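Local coordinates for protein alkylhalidase CmlS (Streptomyces venezuelae, PDB 3I3L) that acts as a flavin-dependent halogenase in chloramphenicol biosynthesis and carries its FAD on a covalent flavin-aspartate bond, at residues S65-T70 and V89-A94; V125-F130 and Q326-A331; G220-T225 and P444-D449. All coordinates share one frame; numbering follows the deposited sequence.

Interaction 1. Residues S65-T70 and V89-A94; sequences SLLPGT and VKKPSA. With FAD (flavin-adenine dinucleotide), chain B.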
# COMPACT_ATOMS: atom_id res chain seq x y z
N SER A 65 -8.28 -3.69 8.47
CA SER A 65 -8.65 -4.35 7.21
C SER A 65 -7.40 -4.58 6.40
O SER A 65 -6.66 -3.62 6.04
CB SER A 65 -9.68 -3.50 6.43
OG SER A 65 -10.04 -4.07 5.20
N LEU A 66 -7.14 -5.87 6.13
CA LEU A 66 -5.89 -6.29 5.49
C LEU A 66 -5.99 -6.60 4.00
O LEU A 66 -7.09 -6.56 3.40
CB LEU A 66 -5.35 -7.49 6.25
CG LEU A 66 -5.22 -7.28 7.79
CD1 LEU A 66 -4.48 -8.45 8.43
CD2 LEU A 66 -4.49 -5.95 8.05
N LEU A 67 -4.85 -6.93 3.38
CA LEU A 67 -4.81 -7.11 1.91
C LEU A 67 -4.18 -8.45 1.55
O LEU A 67 -3.40 -9.04 2.34
CB LEU A 67 -4.06 -5.93 1.24
CG LEU A 67 -4.75 -4.54 1.28
CD1 LEU A 67 -3.78 -3.42 0.69
CD2 LEU A 67 -6.13 -4.52 0.52
N PRO A 68 -4.52 -8.96 0.38
CA PRO A 68 -3.97 -10.25 -0.11
C PRO A 68 -2.46 -10.30 -0.09
O PRO A 68 -1.88 -11.36 0.20
CB PRO A 68 -4.47 -10.32 -1.57
CG PRO A 68 -5.77 -9.59 -1.52
CD PRO A 68 -5.55 -8.43 -0.52
N GLY A 69 -1.83 -9.16 -0.41
CA GLY A 69 -0.36 -9.10 -0.49
C GLY A 69 0.31 -9.43 0.84
O GLY A 69 1.39 -10.01 0.88
N THR A 70 -0.34 -9.05 1.93
CA THR A 70 0.18 -9.32 3.26
C THR A 70 -0.04 -10.78 3.67
O THR A 70 0.84 -11.35 4.35
CB THR A 70 -0.51 -8.42 4.32
OG1 THR A 70 -0.12 -7.05 4.10
CG2 THR A 70 -0.17 -8.84 5.76
N VAL A 89 -12.59 -12.97 9.97
CA VAL A 89 -13.62 -12.70 8.96
C VAL A 89 -12.94 -12.54 7.58
O VAL A 89 -11.93 -11.81 7.48
CB VAL A 89 -14.41 -11.42 9.31
CG1 VAL A 89 -15.42 -11.01 8.17
CG2 VAL A 89 -15.15 -11.61 10.61
N LYS A 90 -13.47 -13.20 6.54
CA LYS A 90 -12.88 -13.10 5.19
C LYS A 90 -13.36 -11.88 4.42
O LYS A 90 -14.55 -11.55 4.41
CB LYS A 90 -13.05 -14.38 4.36
CG LYS A 90 -12.27 -15.56 4.97
CD LYS A 90 -11.39 -16.33 3.97
CE LYS A 90 -9.92 -16.58 4.54
NZ LYS A 90 -9.90 -17.15 5.94
N LYS A 91 -12.41 -11.21 3.76
CA LYS A 91 -12.74 -9.99 3.00
C LYS A 91 -12.55 -10.23 1.52
O LYS A 91 -11.44 -10.46 1.10
CB LYS A 91 -11.86 -8.79 3.45
CG LYS A 91 -11.78 -7.69 2.39
CD LYS A 91 -11.41 -6.40 2.97
CE LYS A 91 -9.99 -6.16 2.87
NZ LYS A 91 -9.71 -4.66 2.48
N PRO A 92 -13.64 -10.15 0.74
CA PRO A 92 -13.59 -10.44 -0.72
C PRO A 92 -13.09 -9.28 -1.55
O PRO A 92 -12.57 -9.45 -2.67
CB PRO A 92 -15.07 -10.70 -1.07
CG PRO A 92 -15.88 -10.05 0.08
CD PRO A 92 -14.99 -9.74 1.22
N SER A 93 -13.26 -8.08 -0.99
CA SER A 93 -13.18 -6.84 -1.77
C SER A 93 -13.26 -5.59 -0.88
O SER A 93 -13.33 -5.68 0.34
CB SER A 93 -14.37 -6.79 -2.69
OG SER A 93 -15.56 -6.87 -1.92
N ALA A 94 -13.25 -4.44 -1.53
CA ALA A 94 -13.58 -3.19 -0.86
C ALA A 94 -14.70 -2.53 -1.66
O ALA A 94 -14.64 -2.46 -2.90
CB ALA A 94 -12.36 -2.32 -0.77
PA FAD B . 2.20 0.08 14.69
O1A FAD B . 1.86 1.42 15.30
O2A FAD B . 1.05 -0.81 14.37
O5B FAD B . 3.22 -0.69 15.70
C5B FAD B . 4.30 0.00 16.29
C4B FAD B . 4.64 -0.55 17.69
O4B FAD B . 5.82 0.15 18.16
C3B FAD B . 3.56 -0.29 18.71
O3B FAD B . 3.10 -1.50 19.23
C2B FAD B . 4.23 0.55 19.80
O2B FAD B . 3.89 0.09 21.07
C1B FAD B . 5.72 0.35 19.55
N9A FAD B . 6.62 1.43 19.91
C8A FAD B . 6.47 2.76 19.64
N7A FAD B . 7.56 3.41 20.11
C5A FAD B . 8.36 2.53 20.76
C6A FAD B . 9.56 2.69 21.42
N6A FAD B . 10.14 3.87 21.52
N1A FAD B . 10.16 1.57 21.93
C2A FAD B . 9.58 0.32 21.83
N3A FAD B . 8.40 0.19 21.16
C4A FAD B . 7.79 1.28 20.63
N1 FAD B . -4.08 -0.10 7.98
C2 FAD B . -4.60 -1.16 7.28
O2 FAD B . -3.82 -1.95 6.76
N3 FAD B . -5.96 -1.33 7.13
C4 FAD B . -6.83 -0.43 7.69
O4 FAD B . -8.08 -0.63 7.56
C4X FAD B . -6.31 0.66 8.38
N5 FAD B . -7.16 1.56 8.96
C5X FAD B . -6.64 2.58 9.73
C6 FAD B . -7.50 3.52 10.32
C7 FAD B . -6.97 4.58 11.02
C7M FAD B . -7.87 5.59 11.69
C8 FAD B . -5.59 4.66 11.16
C8M FAD B . -4.98 5.72 11.99
C9 FAD B . -4.72 3.76 10.54
C9A FAD B . -5.28 2.72 9.83
N10 FAD B . -4.42 1.81 9.28
C10 FAD B . -4.92 0.82 8.52
C1' FAD B . -2.97 2.15 9.35
C2' FAD B . -2.21 1.03 10.02
O2' FAD B . -2.85 0.73 11.20
C3' FAD B . -0.75 1.28 10.24
O3' FAD B . -0.12 1.51 9.00
C4' FAD B . -0.06 0.03 10.90
O4' FAD B . -0.49 -0.17 12.21
C5' FAD B . 1.45 0.26 10.96
O5' FAD B . 2.08 -0.88 11.47
P FAD B . 3.46 -0.61 12.20
O1P FAD B . 4.31 0.31 11.34
O2P FAD B . 4.06 -1.94 12.65
O3P FAD B . 3.12 0.36 13.45
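Ser65 OG is gripped by three side chains, and the one that reaches it from 89-94 is Lys91, whose NZ donates a hydrogen bond of 2.8 Å to that OG. Gln124 NE2 and Thr226 OG1 are its other hydrogen-bonding partners, so this small buried hydroxyl has its rotation fixed from several sides. With chi1 at 178°, Ser65 OG stands opposite the backbone N and beside the carbonyl carbon, and from there it meets Lys91 NZ; the backbone N and O of the serine separately bond FAD.

Lys91 sets out toward 65-70 and bends in its outer half, at chi3 and chi4, which brings CD and CE against Ser65 OG and CE onto Leu66 O. Lys91 CE lies 3.0 Å from Leu66 O. Lys91 NZ is 3.4 Å from Leu66 O, but the poor angle rules out a hydrogen bond there. Beyond the amine, Leu67 CD2 approaches Lys91 NZ to 4.1 Å, an apolar branch passing obliquely by the charged tip.

The same serine reads the pyrimidine edge of the isoalloxazine with its main chain. FAD N3 donates to Ser65 O at 2.6 Å with an N-H...O angle of 165°, while Ser65 N returns a longer bond of 3.2 Å to FAD O4. This paired donor and acceptor match fixes the ring edge in place, and Lys91, holding the serine hydroxyl, acts from the second shell.

Leu67 is the N-cap of helix 68-76, so the flavin-binding backbone runs directly into that helix. Lys91 belongs to strand 89-97, Gln124 to the antiparallel neighbour 122-124 and Thr226 to the parallel neighbour 226-231; three strands of one sheet thus converge on Ser65, while Leu66 and Leu67 pack against helix 327-347.

Interaction 2. Residues V125-F130 and Q326-A331; sequences VKREEF and QGVHLA. With FAD (flavin-adenine dinucleotide), chain B.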
# COMPACT_ATOMS: atom_id res chain seq x y z
N VAL A 125 -9.31 -8.08 11.00
CA VAL A 125 -8.83 -8.57 12.28
C VAL A 125 -9.04 -7.60 13.41
O VAL A 125 -9.20 -6.39 13.22
CB VAL A 125 -7.31 -8.97 12.25
CG1 VAL A 125 -7.00 -9.90 11.02
CG2 VAL A 125 -6.44 -7.70 12.16
N LYS A 126 -9.01 -8.14 14.61
CA LYS A 126 -8.84 -7.38 15.80
C LYS A 126 -7.34 -7.29 16.02
O LYS A 126 -6.66 -8.32 16.21
CB LYS A 126 -9.57 -8.11 16.94
CG LYS A 126 -9.58 -7.38 18.24
CD LYS A 126 -10.69 -7.96 19.18
CE LYS A 126 -11.92 -7.03 19.20
NZ LYS A 126 -13.01 -7.54 20.11
N ARG A 127 -6.80 -6.07 15.89
CA ARG A 127 -5.34 -5.86 15.82
C ARG A 127 -4.59 -6.31 17.09
O ARG A 127 -3.44 -6.79 16.99
CB ARG A 127 -4.99 -4.40 15.52
CG ARG A 127 -5.11 -4.00 14.04
CD ARG A 127 -4.04 -4.71 13.13
NE ARG A 127 -2.71 -4.37 13.61
CZ ARG A 127 -2.09 -3.21 13.35
NH1 ARG A 127 -2.71 -2.27 12.60
NH2 ARG A 127 -0.88 -2.96 13.87
N GLU A 128 -5.22 -6.16 18.25
CA GLU A 128 -4.62 -6.63 19.50
C GLU A 128 -4.34 -8.14 19.43
O GLU A 128 -3.35 -8.62 19.97
CB GLU A 128 -5.53 -6.28 20.69
CG GLU A 128 -6.89 -6.94 20.66
CD GLU A 128 -7.95 -6.14 21.45
OE1 GLU A 128 -8.19 -6.47 22.63
OE2 GLU A 128 -8.56 -5.20 20.90
N GLU A 129 -5.17 -8.88 18.69
CA GLU A 129 -5.01 -10.33 18.60
C GLU A 129 -4.07 -10.72 17.49
O GLU A 129 -3.16 -11.51 17.68
CB GLU A 129 -6.38 -11.03 18.45
CG GLU A 129 -7.25 -10.90 19.69
CD GLU A 129 -8.68 -11.47 19.50
OE1 GLU A 129 -9.13 -11.80 18.37
OE2 GLU A 129 -9.38 -11.54 20.52
N PHE A 130 -4.25 -10.10 16.33
CA PHE A 130 -3.37 -10.31 15.19
C PHE A 130 -1.92 -9.92 15.48
O PHE A 130 -0.99 -10.66 15.18
CB PHE A 130 -3.90 -9.51 13.99
CG PHE A 130 -3.03 -9.60 12.77
CD1 PHE A 130 -3.03 -10.74 12.01
CD2 PHE A 130 -2.23 -8.53 12.40
CE1 PHE A 130 -2.21 -10.85 10.84
CE2 PHE A 130 -1.44 -8.57 11.25
CZ PHE A 130 -1.41 -9.75 10.44
N GLN A 326 -3.94 0.36 3.02
CA GLN A 326 -2.63 -0.00 2.60
C GLN A 326 -1.62 -0.11 3.78
O GLN A 326 -0.44 -0.46 3.58
CB GLN A 326 -2.09 1.06 1.63
CG GLN A 326 -2.92 1.21 0.35
CD GLN A 326 -2.44 0.31 -0.80
OE1 GLN A 326 -3.17 -0.60 -1.21
NE2 GLN A 326 -1.24 0.57 -1.31
N GLY A 327 -2.05 0.29 4.96
CA GLY A 327 -1.05 0.61 6.01
C GLY A 327 -0.27 -0.64 6.45
O GLY A 327 0.93 -0.60 6.49
N VAL A 328 -0.98 -1.69 6.85
CA VAL A 328 -0.36 -2.94 7.29
C VAL A 328 0.40 -3.60 6.16
O VAL A 328 1.46 -4.18 6.34
CB VAL A 328 -1.37 -3.91 7.93
CG1 VAL A 328 -0.67 -5.30 8.28
CG2 VAL A 328 -1.97 -3.28 9.17
N HIS A 329 -0.14 -3.50 4.96
CA HIS A 329 0.57 -3.99 3.80
C HIS A 329 1.93 -3.31 3.59
O HIS A 329 2.96 -3.96 3.35
CB HIS A 329 -0.25 -3.86 2.50
CG HIS A 329 0.52 -4.29 1.30
ND1 HIS A 329 0.90 -5.60 1.11
CD2 HIS A 329 1.04 -3.58 0.26
CE1 HIS A 329 1.62 -5.68 0.00
NE2 HIS A 329 1.70 -4.47 -0.53
N LEU A 330 1.96 -2.00 3.65
CA LEU A 330 3.26 -1.29 3.48
C LEU A 330 4.17 -1.54 4.67
O LEU A 330 5.38 -1.65 4.50
CB LEU A 330 3.03 0.18 3.30
CG LEU A 330 2.42 0.57 1.95
CD1 LEU A 330 2.17 2.07 1.92
CD2 LEU A 330 3.40 0.20 0.82
N ALA A 331 3.62 -1.70 5.88
CA ALA A 331 4.48 -2.10 7.01
C ALA A 331 5.14 -3.48 6.72
O ALA A 331 6.31 -3.67 6.99
CB ALA A 331 3.66 -2.19 8.32
PA FAD B . 2.20 0.08 14.69
O1A FAD B . 1.86 1.42 15.30
O2A FAD B . 1.05 -0.81 14.37
O5B FAD B . 3.22 -0.69 15.70
C5B FAD B . 4.30 0.00 16.29
C4B FAD B . 4.64 -0.55 17.69
O4B FAD B . 5.82 0.15 18.16
C3B FAD B . 3.56 -0.29 18.71
O3B FAD B . 3.10 -1.50 19.23
C2B FAD B . 4.23 0.55 19.80
O2B FAD B . 3.89 0.09 21.07
C1B FAD B . 5.72 0.35 19.55
N9A FAD B . 6.62 1.43 19.91
C8A FAD B . 6.47 2.76 19.64
N7A FAD B . 7.56 3.41 20.11
C5A FAD B . 8.36 2.53 20.76
C6A FAD B . 9.56 2.69 21.42
N6A FAD B . 10.14 3.87 21.52
N1A FAD B . 10.16 1.57 21.93
C2A FAD B . 9.58 0.32 21.83
N3A FAD B . 8.40 0.19 21.16
C4A FAD B . 7.79 1.28 20.63
N1 FAD B . -4.08 -0.10 7.98
C2 FAD B . -4.60 -1.16 7.28
O2 FAD B . -3.82 -1.95 6.76
N3 FAD B . -5.96 -1.33 7.13
C4 FAD B . -6.83 -0.43 7.69
O4 FAD B . -8.08 -0.63 7.56
C4X FAD B . -6.31 0.66 8.38
N5 FAD B . -7.16 1.56 8.96
C5X FAD B . -6.64 2.58 9.73
C6 FAD B . -7.50 3.52 10.32
C7 FAD B . -6.97 4.58 11.02
C7M FAD B . -7.87 5.59 11.69
C8 FAD B . -5.59 4.66 11.16
C8M FAD B . -4.98 5.72 11.99
C9 FAD B . -4.72 3.76 10.54
C9A FAD B . -5.28 2.72 9.83
N10 FAD B . -4.42 1.81 9.28
C10 FAD B . -4.92 0.82 8.52
C1' FAD B . -2.97 2.15 9.35
C2' FAD B . -2.21 1.03 10.02
O2' FAD B . -2.85 0.73 11.20
C3' FAD B . -0.75 1.28 10.24
O3' FAD B . -0.12 1.51 9.00
C4' FAD B . -0.06 0.03 10.90
O4' FAD B . -0.49 -0.17 12.21
C5' FAD B . 1.45 0.26 10.96
O5' FAD B . 2.08 -0.88 11.47
P FAD B . 3.46 -0.61 12.20
O1P FAD B . 4.31 0.31 11.34
O2P FAD B . 4.06 -1.94 12.65
O3P FAD B . 3.12 0.36 13.45
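The FAD pocket is the setting in which Arg127 and Val328 meet, and each holds a different part of FAD: Arg127 the ribityl hydroxyls and a phosphate oxygen, Val328 the flavin O2. Arg127 NH2 reaches FAD O2A at 2.9 Å, the phosphate oxygen lying at the edge of the guanidinium and in its plane. Arg127 NH1 bonds FAD O4' at 3.1 Å with an angle of 152°, and NH2 shares that hydroxyl through a longer bond. Bent at chi2 and chi3, the arginine chain folds back and presents NH1 and NH2 to FAD O4' and O2A. Asp131 OD1 holds NE in a salt bridge and Gly63 O receives NH1, which fixes the plane of the group.

Val328 works from a face instead. Its CG2 lies over the guanidinium, 3.7 Å from Arg127 NH1, and is also 3.3 Å from FAD O2. That flavin oxygen accepts from Val328 N at 2.9 Å and 166°, a nearly straight bond. Next to it, Gly327 has no room for a side chain, since a beta carbon would fall 2.4 Å from FAD O3'. On the far branch, Val328 CG1 touches Phe130 CE2 loosely, at 4.5 Å.

A leucine in place of Arg127 would probably cost FAD O2A its bond to this guanidinium, leave Asp131 without its salt bridge, and let the ribityl chain move more freely.

Helices 127-140 and 327-347 thus meet through these side chains, with FAD running alongside and Pro33 of helix 33-44 touching both Arg127 and Val328.

Interaction 3. Residues G220-T225 and P444-D449; sequences GDLKGT and PELSDD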
# COMPACT_ATOMS: atom_id res chain seq x y z
N GLY A 220 -24.50 -12.13 -0.34
CA GLY A 220 -23.94 -12.46 -1.62
C GLY A 220 -22.47 -12.16 -1.65
O GLY A 220 -21.80 -12.23 -0.61
N ASP A 221 -21.99 -11.77 -2.83
CA ASP A 221 -20.59 -11.40 -2.98
C ASP A 221 -20.16 -10.23 -2.05
O ASP A 221 -18.97 -10.05 -1.75
CB ASP A 221 -20.30 -11.09 -4.46
CG ASP A 221 -20.27 -12.38 -5.36
OD1 ASP A 221 -20.09 -13.49 -4.83
OD2 ASP A 221 -20.42 -12.27 -6.60
N LEU A 222 -21.13 -9.42 -1.60
CA LEU A 222 -20.86 -8.25 -0.72
C LEU A 222 -20.39 -8.58 0.72
O LEU A 222 -19.86 -7.72 1.44
CB LEU A 222 -22.08 -7.29 -0.70
CG LEU A 222 -22.25 -6.42 -1.96
CD1 LEU A 222 -23.55 -5.70 -1.95
CD2 LEU A 222 -21.13 -5.40 -2.07
N LYS A 223 -20.55 -9.84 1.14
CA LYS A 223 -20.34 -10.20 2.52
C LYS A 223 -18.85 -10.06 2.93
O LYS A 223 -17.93 -10.57 2.24
CB LYS A 223 -20.80 -11.63 2.78
CG LYS A 223 -20.94 -11.96 4.29
CD LYS A 223 -19.60 -11.91 5.06
CE LYS A 223 -19.73 -12.20 6.58
NZ LYS A 223 -20.65 -13.42 6.81
N GLY A 224 -18.60 -9.37 4.04
CA GLY A 224 -17.26 -9.11 4.45
C GLY A 224 -16.53 -7.96 3.77
O GLY A 224 -15.33 -7.73 4.05
N THR A 225 -17.21 -7.21 2.90
CA THR A 225 -16.54 -6.15 2.16
C THR A 225 -16.30 -4.98 3.08
O THR A 225 -17.09 -4.74 3.96
CB THR A 225 -17.40 -5.69 0.92
OG1 THR A 225 -16.61 -4.88 0.06
CG2 THR A 225 -18.64 -4.91 1.34
N PRO A 444 -28.49 1.55 -9.51
CA PRO A 444 -28.18 2.86 -8.89
C PRO A 444 -27.82 2.77 -7.41
O PRO A 444 -27.18 3.68 -6.88
CB PRO A 444 -29.49 3.67 -9.05
CG PRO A 444 -30.44 2.76 -9.91
CD PRO A 444 -29.95 1.36 -9.70
N GLU A 445 -28.26 1.71 -6.75
CA GLU A 445 -28.16 1.59 -5.29
C GLU A 445 -27.54 0.25 -4.87
O GLU A 445 -27.41 -0.70 -5.67
CB GLU A 445 -29.55 1.74 -4.65
CG GLU A 445 -30.76 1.33 -5.57
CD GLU A 445 -31.01 -0.19 -5.63
OE1 GLU A 445 -31.12 -0.75 -6.75
OE2 GLU A 445 -31.08 -0.81 -4.53
N LEU A 446 -27.16 0.18 -3.61
CA LEU A 446 -26.44 -0.94 -3.08
C LEU A 446 -27.43 -2.03 -2.66
O LEU A 446 -28.39 -1.75 -1.92
CB LEU A 446 -25.61 -0.46 -1.87
CG LEU A 446 -24.62 -1.43 -1.24
CD1 LEU A 446 -23.45 -1.64 -2.13
CD2 LEU A 446 -24.20 -0.90 0.12
N SER A 447 -27.21 -3.26 -3.12
CA SER A 447 -28.13 -4.35 -2.92
C SER A 447 -27.43 -5.70 -2.97
O SER A 447 -26.33 -5.87 -3.59
CB SER A 447 -29.23 -4.30 -3.98
OG SER A 447 -29.66 -5.61 -4.26
N ASP A 448 -28.07 -6.69 -2.34
CA ASP A 448 -27.57 -8.05 -2.33
C ASP A 448 -27.80 -8.72 -3.68
O ASP A 448 -27.40 -9.86 -3.91
CB ASP A 448 -28.20 -8.83 -1.18
CG ASP A 448 -27.21 -9.75 -0.49
OD1 ASP A 448 -26.13 -9.99 -1.07
OD2 ASP A 448 -27.53 -10.26 0.62
N ASP A 449 -28.43 -7.99 -4.58
CA ASP A 449 -28.49 -8.38 -5.99
C ASP A 449 -27.11 -8.47 -6.61
O ASP A 449 -26.90 -9.17 -7.61
CB ASP A 449 -29.33 -7.37 -6.78
CG ASP A 449 -30.83 -7.68 -6.72
OD1 ASP A 449 -31.18 -8.71 -6.12
OD2 ASP A 449 -31.65 -6.92 -7.28
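Gly220 opens the contact by giving its backbone N to Asp448 OD1 at 2.8 Å, with an N-H...O angle of 143°. The oxygen accepts through its syn lone pair, on the side of OD2, and OD2 itself takes the preceding amide, Glu219 N. One carboxylate therefore spans two successive backbone amides, an oxygen for each. The approach is close enough to favour glycine, because a beta carbon at Gly220 would sit 2.8 Å from Asp448 OD1.

Asp221 turns its carboxylate to Glu452 N, just beyond 444-449, adding a second tie to the same loop. Leu222 CD1 then comes 3.2 Å from Ser447 O, a close carbon-to-carbonyl approach, and meets Leu446 CD1 methyl to methyl at 4.1 Å. Thr95 of strand 89-97 touches both leucines.

From Lys223 onward the chain leaves the partner. Lys223 N closes a type I turn on Gly220 O at 3.2 Å, and Thr225 N closes a type II turn on Leu222 O. Gly224 occupies the third position of the latter with phi 81°, where any side chain would jam against the carbonyl before it.

The partner is shaped too: Ser447 OG accepts from Asp449 N at 2.7 Å, an ST turn. Two overlapping beta turns leading into strand 226-231 thus dock on a coil between helices 430-439 and 456-471, a loop-to-loop contact.

How the interactions relate
Interactions 1 and 2 are buried and share FAD: in the first, the loop before helix 68-76 holds the pyrimidine edge, backed by a strand lysine; the second bonds ribityl and phosphate through Arg127 and flavin O2 through Val328 N. They also touch, Leu66 CD2 lying 3.7 Å from Val328 CB. Interaction 3 is a surface contact, its centre about 25 Å from the centre of the chain, with no cofactor and no regular secondary structure. It nonetheless joins interaction 1 through Ser93 OG and Thr225 OG1, which probably hydrogen-bond, but does not touch interaction 2. Chemistry follows place: an amine on a hydroxyl in 1, arginine on phosphate in 2, and a carboxylate on backbone amides in 3.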